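Side-chain contacts in putative isomerase YbhH (Escherichia coli, PDB 6OTV), which is probably an isomerase of the PrpF family, in the diaminopimelate epimerase clan, its precise reaction unassigned: residues Gln30-Lys33 against Ile34-Ala37; Tyr267-His271 against Ser272-Ala276; Thr294-Arg297 against Gln298-Ser302. One frame throughout, in Å; residues are numbered along the deposited sequence.

Contact 1 of 3, residues Gln30-Lys33 against Ile34-Ala37; sequences QRDK and ILMA
Asp32 O receives Met36 N at 3.0 Å, with an N-H...O angle of 163°, and the CG of Met36 also lies against the same oxygen, 3.2 Å away. This is one i to i+4 step of alpha-helix 28-39, which lies between the parallel-paired strands 14-20 and 59-65 in a protein of the PrpF family, of the diaminopimelate epimerase clan. Three further i to i+4 bonds repeat it: Ile34 N to Gln30 O, Leu35 N to Arg31 O and Ala37 N to Lys33 O.

Side chains follow the same spacing. The aliphatic part of Arg31 runs out with CG trans to the backbone N (chi1 175°) and then bends at chi3 (60°); the Arg31 and Leu35 side chains cross at a slant, NH1 coming 3.5 Å from Leu35 CD1. NH1 is buried here without a polar partner in the model. NH2 of the same group is 3.2 Å from Asp32 OD1, a salt bridge of charges alone, since the oxygen sits well outside the guanidinium plane. Leu35 continues onto Val60, and Ile34 onto Met1, Leu24 and Pro25, so these two buried residues face the protein interior. Met36 extends beyond CG toward Gln85 and Val87. Its CE stops 4.3 Å from Asp32 CB.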
loop_
_atom_site.group_PDB
_atom_site.type_symbol
_atom_site.label_atom_id
_atom_site.label_comp_id
_atom_site.label_asym_id
_atom_site.label_seq_id
_atom_site.Cartn_x
_atom_site.Cartn_y
_atom_site.Cartn_z
ATOM N N GLN A 30 -15.627 26.232 -10.200
ATOM C CA GLN A 30 -15.042 27.327 -9.432
ATOM C C GLN A 30 -13.584 27.045 -9.095
ATOM O O GLN A 30 -12.743 27.953 -9.133
ATOM C CB GLN A 30 -15.850 27.567 -8.157
ATOM C CG GLN A 30 -17.280 27.997 -8.408
ATOM C CD GLN A 30 -17.363 29.296 -9.186
ATOM O OE1 GLN A 30 -16.561 30.208 -8.980
ATOM N NE2 GLN A 30 -18.332 29.384 -10.092
ATOM N N ARG A 31 -13.266 25.792 -8.756
ATOM C CA ARG A 31 -11.883 25.434 -8.461
ATOM C C ARG A 31 -10.983 25.695 -9.661
ATOM O O ARG A 31 -9.899 26.273 -9.520
ATOM C CB ARG A 31 -11.800 23.968 -8.034
ATOM C CG ARG A 31 -10.382 23.462 -7.809
ATOM C CD ARG A 31 -10.350 21.964 -7.522
ATOM N NE ARG A 31 -10.901 21.169 -8.619
ATOM C CZ ARG A 31 -10.214 20.800 -9.698
ATOM N NH1 ARG A 31 -8.945 21.158 -9.838
ATOM N NH2 ARG A 31 -10.797 20.073 -10.644
ATOM N N ASP A 32 -11.425 25.290 -10.855
ATOM C CA ASP A 32 -10.614 25.485 -12.051
ATOM C C ASP A 32 -10.422 26.963 -12.362
ATOM O O ASP A 32 -9.343 27.374 -12.803
ATOM C CB ASP A 32 -11.249 24.763 -13.239
ATOM C CG ASP A 32 -11.057 23.261 -13.175
ATOM O OD1 ASP A 32 -10.381 22.786 -12.237
ATOM O OD2 ASP A 32 -11.580 22.558 -14.065
ATOM N N LYS A 33 -11.458 27.781 -12.148
ATOM C CA LYS A 33 -11.306 29.219 -12.348
ATOM C C LYS A 33 -10.228 29.790 -11.434
ATOM O O LYS A 33 -9.442 30.650 -11.846
ATOM C CB LYS A 33 -12.638 29.932 -12.116
ATOM C CG LYS A 33 -13.603 29.865 -13.289
ATOM C CD LYS A 33 -14.791 30.792 -13.068
ATOM C CE LYS A 33 -15.677 30.874 -14.304
ATOM N NZ LYS A 33 -16.269 29.554 -14.660
ATOM N N ILE A 34 -10.172 29.316 -10.189
ATOM C CA ILE A 34 -9.148 29.788 -9.265
ATOM C C ILE A 34 -7.764 29.373 -9.745
ATOM O O ILE A 34 -6.817 30.168 -9.708
ATOM C CB ILE A 34 -9.445 29.271 -7.846
ATOM C CG1 ILE A 34 -10.715 29.937 -7.310
ATOM C CG2 ILE A 34 -8.262 29.511 -6.918
ATOM C CD1 ILE A 34 -11.195 29.376 -6.002
ATOM N N LEU A 35 -7.627 28.132 -10.221
ATOM C CA LEU A 35 -6.330 27.664 -10.698
ATOM C C LEU A 35 -5.851 28.486 -11.889
ATOM O O LEU A 35 -4.662 28.810 -11.989
ATOM C CB LEU A 35 -6.406 26.181 -11.063
ATOM C CG LEU A 35 -6.795 25.222 -9.936
ATOM C CD1 LEU A 35 -6.641 23.773 -10.381
ATOM C CD2 LEU A 35 -5.967 25.496 -8.690
ATOM N N MET A 36 -6.763 28.831 -12.802
ATOM C CA MET A 36 -6.391 29.682 -13.928
ATOM C C MET A 36 -5.943 31.055 -13.449
ATOM O O MET A 36 -4.957 31.606 -13.954
ATOM C CB MET A 36 -7.561 29.814 -14.904
ATOM C CG MET A 36 -8.031 28.504 -15.518
ATOM S SD MET A 36 -9.523 28.734 -16.511
ATOM C CE MET A 36 -10.096 27.047 -16.683
ATOM N N ALA A 37 -6.654 31.620 -12.468
ATOM C CA ALA A 37 -6.299 32.940 -11.958
ATOM C C ALA A 37 -4.968 32.922 -11.218
ATOM O O ALA A 37 -4.257 33.933 -11.204
ATOM C CB ALA A 37 -7.405 33.468 -11.044
#

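Contact 2 of 3, residues Tyr267-His271 against Ser272-Ala276; sequences YFMPH and SCHRA
Met269 SD lies 3.5 Å from His274 CD2, an oblique sulfur-aromatic contact 45° off the ring normal, and the two side chains cross at about a right angle. On Tyr267, CD2 reaches His274 CD2 at 3.7 Å, and the rings are inclined at 57°, while His274 CB lies in plane at the edge of the phenol ring. Cys273 meets Phe268 differently: CB packs over one ring face, and SG stands above that face at a distance.

The backbone sets these pairings. His274 N donates to Tyr267 O at 2.6 Å, and Met269 N to Ser272 O at 2.9 Å. Phe268 and Cys273 thus form a non-hydrogen-bonded antiparallel pair in the turn following strand 263-267; the peptide before Pro270, inside the turn, is cis. A water accepts from Tyr267 N and donates to the carbonyls of His274 and Ala276.

His274 holds CG trans to the backbone N (chi1 -158°), and its ND1 accepts from Ala276 N at 2.8 Å, which would restrain the ring's rotation. Further out, Asp218 OD1 takes Cys273 N, and Leu224 and Ile227 of helix 221-237 pack on Phe268. A phosphate ion, probably from the crystallisation liquor, lies about 4 Å from the His274 side chain.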
loop_
_atom_site.group_PDB
_atom_site.type_symbol
_atom_site.label_atom_id
_atom_site.label_comp_id
_atom_site.label_asym_id
_atom_site.label_seq_id
_atom_site.Cartn_x
_atom_site.Cartn_y
_atom_site.Cartn_z
ATOM N N TYR A 267 9.061 9.977 -27.304
ATOM C CA TYR A 267 7.817 9.751 -26.576
ATOM C C TYR A 267 6.697 10.572 -27.207
ATOM O O TYR A 267 6.756 11.805 -27.215
ATOM C CB TYR A 267 8.007 10.123 -25.104
ATOM C CG TYR A 267 6.877 9.739 -24.172
ATOM C CD1 TYR A 267 6.675 8.417 -23.800
ATOM C CD2 TYR A 267 6.037 10.707 -23.633
ATOM C CE1 TYR A 267 5.652 8.064 -22.934
ATOM C CE2 TYR A 267 5.011 10.364 -22.766
ATOM C CZ TYR A 267 4.823 9.041 -22.420
ATOM O OH TYR A 267 3.805 8.695 -21.558
ATOM N N PHE A 268 5.679 9.894 -27.726
ATOM C CA PHE A 268 4.558 10.563 -28.372
ATOM C C PHE A 268 3.362 10.637 -27.429
ATOM O O PHE A 268 3.061 9.678 -26.712
ATOM C CB PHE A 268 4.185 9.854 -29.676
ATOM C CG PHE A 268 5.154 10.119 -30.794
ATOM C CD1 PHE A 268 4.939 11.165 -31.679
ATOM C CD2 PHE A 268 6.294 9.344 -30.947
ATOM C CE1 PHE A 268 5.833 11.422 -32.705
ATOM C CE2 PHE A 268 7.191 9.597 -31.972
ATOM C CZ PHE A 268 6.960 10.636 -32.851
ATOM N N MET A 269 2.669 11.784 -27.445
ATOM C CA MET A 269 1.733 12.118 -26.374
ATOM C C MET A 269 0.258 12.222 -26.760
ATOM O O MET A 269 -0.439 13.087 -26.214
ATOM C CB MET A 269 2.145 13.452 -25.745
ATOM C CG MET A 269 3.621 13.582 -25.424
ATOM S SD MET A 269 4.065 15.275 -24.976
ATOM C CE MET A 269 3.765 16.133 -26.517
ATOM N N PRO A 270 -0.286 11.381 -27.659
ATOM C CA PRO A 270 0.220 10.331 -28.547
ATOM C C PRO A 270 0.504 10.837 -29.956
ATOM O O PRO A 270 1.049 10.100 -30.777
ATOM C CB PRO A 270 -0.923 9.304 -28.562
ATOM C CG PRO A 270 -2.025 9.884 -27.702
ATOM C CD PRO A 270 -1.753 11.341 -27.615
ATOM N N HIS A 271 0.132 12.087 -30.226
ATOM C CA HIS A 271 0.258 12.652 -31.563
ATOM C C HIS A 271 1.573 13.404 -31.748
ATOM O O HIS A 271 2.266 13.207 -32.751
ATOM C CB HIS A 271 -0.927 13.579 -31.857
ATOM C CG HIS A 271 -2.261 12.982 -31.525
ATOM N ND1 HIS A 271 -2.734 11.832 -32.119
ATOM C CD2 HIS A 271 -3.228 13.385 -30.666
ATOM C CE1 HIS A 271 -3.930 11.548 -31.636
ATOM N NE2 HIS A 271 -4.253 12.476 -30.752
ATOM N N SER A 272 1.929 14.265 -30.800
ATOM C CA SER A 272 3.147 15.059 -30.877
ATOM C C SER A 272 4.278 14.387 -30.107
ATOM O O SER A 272 4.054 13.570 -29.211
ATOM C CB SER A 272 2.914 16.470 -30.332
ATOM O OG SER A 272 2.003 17.187 -31.144
ATOM N N CYS A 273 5.506 14.755 -30.462
ATOM C CA CYS A 273 6.694 14.190 -29.836
ATOM C C CYS A 273 7.056 15.003 -28.596
ATOM O O CYS A 273 7.246 16.222 -28.678
ATOM C CB CYS A 273 7.863 14.157 -30.820
ATOM S SG CYS A 273 9.356 13.355 -30.171
ATOM N N HIS A 274 7.139 14.324 -27.453
ATOM C CA HIS A 274 7.554 14.961 -26.210
ATOM C C HIS A 274 8.967 15.519 -26.354
ATOM O O HIS A 274 9.857 14.865 -26.905
ATOM C CB HIS A 274 7.492 13.939 -25.067
ATOM C CG HIS A 274 7.379 14.536 -23.695
ATOM N ND1 HIS A 274 8.281 15.453 -23.200
ATOM C CD2 HIS A 274 6.490 14.309 -22.698
ATOM C CE1 HIS A 274 7.940 15.783 -21.966
ATOM N NE2 HIS A 274 6.857 15.102 -21.638
ATOM N N ARG A 275 9.167 16.748 -25.869
ATOM C CA ARG A 275 10.494 17.357 -25.887
ATOM C C ARG A 275 11.461 16.657 -24.941
ATOM O O ARG A 275 12.679 16.762 -25.123
ATOM C CB ARG A 275 10.395 18.839 -25.527
ATOM C CG ARG A 275 9.429 19.624 -26.403
ATOM C CD ARG A 275 10.144 20.317 -27.553
ATOM N NE ARG A 275 10.604 21.655 -27.187
ATOM C CZ ARG A 275 11.823 21.936 -26.738
ATOM N NH1 ARG A 275 12.720 20.970 -26.594
ATOM N NH2 ARG A 275 12.148 23.186 -26.431
ATOM N N ALA A 276 10.948 15.961 -23.930
ATOM C CA ALA A 276 11.773 15.171 -23.027
ATOM C C ALA A 276 11.186 13.773 -22.901
ATOM O O ALA A 276 11.116 13.034 -23.889
ATOM C CB ALA A 276 11.880 15.845 -21.658
HETATM O O HOH W 1 10.311 12.216 -26.587
#

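Contact 3 of 3, residues Thr294-Arg297 against Gln298-Ser302; sequences TVTR and QIVPS
With chi1 at -54°, Thr296 sets CG2 trans to its backbone N, and Val300, at nearly the same angle, puts CG2 between its own N and carbonyl carbon. The two methyls consequently meet at 3.7 Å, with the side chains running side by side in the same direction. Both side chains also touch Ile263 of strand 263-267, so the pair is packed against the body of the protein. The remaining Thr296 branch is polar: OG1 hydrogen-bonds to Ser288 OG near the C-terminal end of helix 279-290, which would hold the branch, and with it the methyl, in place.

Thr296 O is gripped twice. Val300 N approaches nearly in line with the C=O bond, 3.1 Å away. Ile299 N, at 3.0 Å, instead comes from well above the carbonyl plane, 64° out of it. One residue earlier, Val295 O takes Gln298 N from above its plane in the same manner, and Ile299 CG1 closes on that oxygen at 3.3 Å. Gln298 crosses Val295 at about a right angle, with OE1 4.1 Å from Val295 CG2.

On the outer side, Arg297 bends at chi2 (-74°) and brings NH1 to Ser302 CB at 3.4 Å; the carbon lies in plane at the guanidinium edge. NE makes a weak bond to Leu291 O. Arg297 N is bonded to Thr294 O within 294-297, and together with the i to i+3 bonds of Gln298 and Ile299 this is the signature of a short 3-10 turn, here closed by an i to i+4 bond in the connection from helix 279-290 to strand 306-312.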
loop_
_atom_site.group_PDB
_atom_site.type_symbol
_atom_site.label_atom_id
_atom_site.label_comp_id
_atom_site.label_asym_id
_atom_site.label_seq_id
_atom_site.Cartn_x
_atom_site.Cartn_y
_atom_site.Cartn_z
ATOM N N THR A 294 10.444 -9.022 -24.738
ATOM C CA THR A 294 9.925 -7.816 -25.362
ATOM C C THR A 294 10.738 -7.465 -26.605
ATOM O O THR A 294 11.855 -7.949 -26.811
ATOM C CB THR A 294 9.942 -6.642 -24.384
ATOM O OG1 THR A 294 11.285 -6.411 -23.938
ATOM C CG2 THR A 294 9.046 -6.928 -23.183
ATOM N N VAL A 295 10.157 -6.600 -27.441
ATOM C CA VAL A 295 10.843 -6.157 -28.647
ATOM C C VAL A 295 12.090 -5.348 -28.312
ATOM O O VAL A 295 12.976 -5.195 -29.163
ATOM C CB VAL A 295 9.883 -5.346 -29.539
ATOM C CG1 VAL A 295 9.662 -3.952 -28.966
ATOM C CG2 VAL A 295 10.406 -5.278 -30.967
ATOM N N THR A 296 12.184 -4.832 -27.083
ATOM C CA THR A 296 13.364 -4.080 -26.675
ATOM C C THR A 296 14.614 -4.953 -26.686
ATOM O O THR A 296 15.715 -4.458 -26.954
ATOM C CB THR A 296 13.136 -3.473 -25.287
ATOM O OG1 THR A 296 11.922 -2.713 -25.295
ATOM C CG2 THR A 296 14.276 -2.553 -24.905
ATOM N N ARG A 297 14.463 -6.253 -26.424
ATOM C CA ARG A 297 15.605 -7.159 -26.434
ATOM C C ARG A 297 16.206 -7.329 -27.824
ATOM O O ARG A 297 17.353 -7.773 -27.936
ATOM C CB ARG A 297 15.195 -8.521 -25.877
ATOM C CG ARG A 297 14.628 -8.478 -24.467
ATOM C CD ARG A 297 15.717 -8.242 -23.438
ATOM N NE ARG A 297 15.301 -8.671 -22.107
ATOM C CZ ARG A 297 16.123 -8.784 -21.070
ATOM N NH1 ARG A 297 17.410 -8.500 -21.208
ATOM N NH2 ARG A 297 15.660 -9.185 -19.894
ATOM N N GLN A 298 15.462 -6.997 -28.878
ATOM C CA GLN A 298 15.966 -7.056 -30.245
ATOM C C GLN A 298 16.586 -5.744 -30.707
ATOM O O GLN A 298 17.066 -5.671 -31.843
ATOM C CB GLN A 298 14.841 -7.432 -31.216
ATOM C CG GLN A 298 14.009 -8.630 -30.805
ATOM C CD GLN A 298 12.872 -8.897 -31.774
ATOM O OE1 GLN A 298 12.711 -8.191 -32.772
ATOM N NE2 GLN A 298 12.077 -9.921 -31.484
ATOM N N ILE A 299 16.579 -4.708 -29.868
ATOM C CA ILE A 299 17.018 -3.372 -30.251
ATOM C C ILE A 299 18.262 -2.949 -29.479
ATOM O O ILE A 299 19.234 -2.460 -30.064
ATOM C CB ILE A 299 15.885 -2.334 -30.071
ATOM C CG1 ILE A 299 14.613 -2.803 -30.783
ATOM C CG2 ILE A 299 16.316 -0.966 -30.581
ATOM C CD1 ILE A 299 14.808 -3.126 -32.251
ATOM N N VAL A 300 18.255 -3.140 -28.166
ATOM C CA VAL A 300 19.346 -2.683 -27.308
ATOM C C VAL A 300 19.911 -3.893 -26.579
ATOM O O VAL A 300 19.223 -4.914 -26.410
ATOM C CB VAL A 300 18.878 -1.587 -26.322
ATOM C CG1 VAL A 300 18.265 -0.422 -27.081
ATOM C CG2 VAL A 300 17.896 -2.159 -25.307
ATOM N N PRO A 301 21.168 -3.821 -26.140
ATOM C CA PRO A 301 21.736 -4.919 -25.349
ATOM C C PRO A 301 21.000 -5.093 -24.028
ATOM O O PRO A 301 20.328 -4.186 -23.530
ATOM C CB PRO A 301 23.188 -4.480 -25.118
ATOM C CG PRO A 301 23.462 -3.475 -26.182
ATOM C CD PRO A 301 22.162 -2.769 -26.412
ATOM N N SER A 302 21.145 -6.286 -23.454
ATOM C CA SER A 302 20.490 -6.597 -22.192
ATOM C C SER A 302 21.039 -5.720 -21.072
ATOM O O SER A 302 22.215 -5.347 -21.061
ATOM C CB SER A 302 20.678 -8.073 -21.846
ATOM O OG SER A 302 22.050 -8.384 -21.692
#

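Contact 2 is the most central, about 13 Å from the chain's centre; contacts 1 and 3 are peripheral, each at about 23 Å and on opposite sides. Each mixes buried residues (Ile34 and Leu35; Tyr267, Phe268 and Cys273; Val295, Thr296 and Val300) with exposed ones. None touches another; nearest atoms of contacts 2 and 3 remain about 12 Å apart. Strand 263-267 relates these two: its end leads into contact 2, and its Ile263 packs under contact 3. Contact 1 belongs with strands 14-20 and 59-65, which flank helix 28-39. Chemistry differs accordingly: regular i to i+4 bonds in contact 1, sulfur and ring packing across a bridged turn in contact 2, and mainly i to i+3 bonds with methyl packing in contact 3.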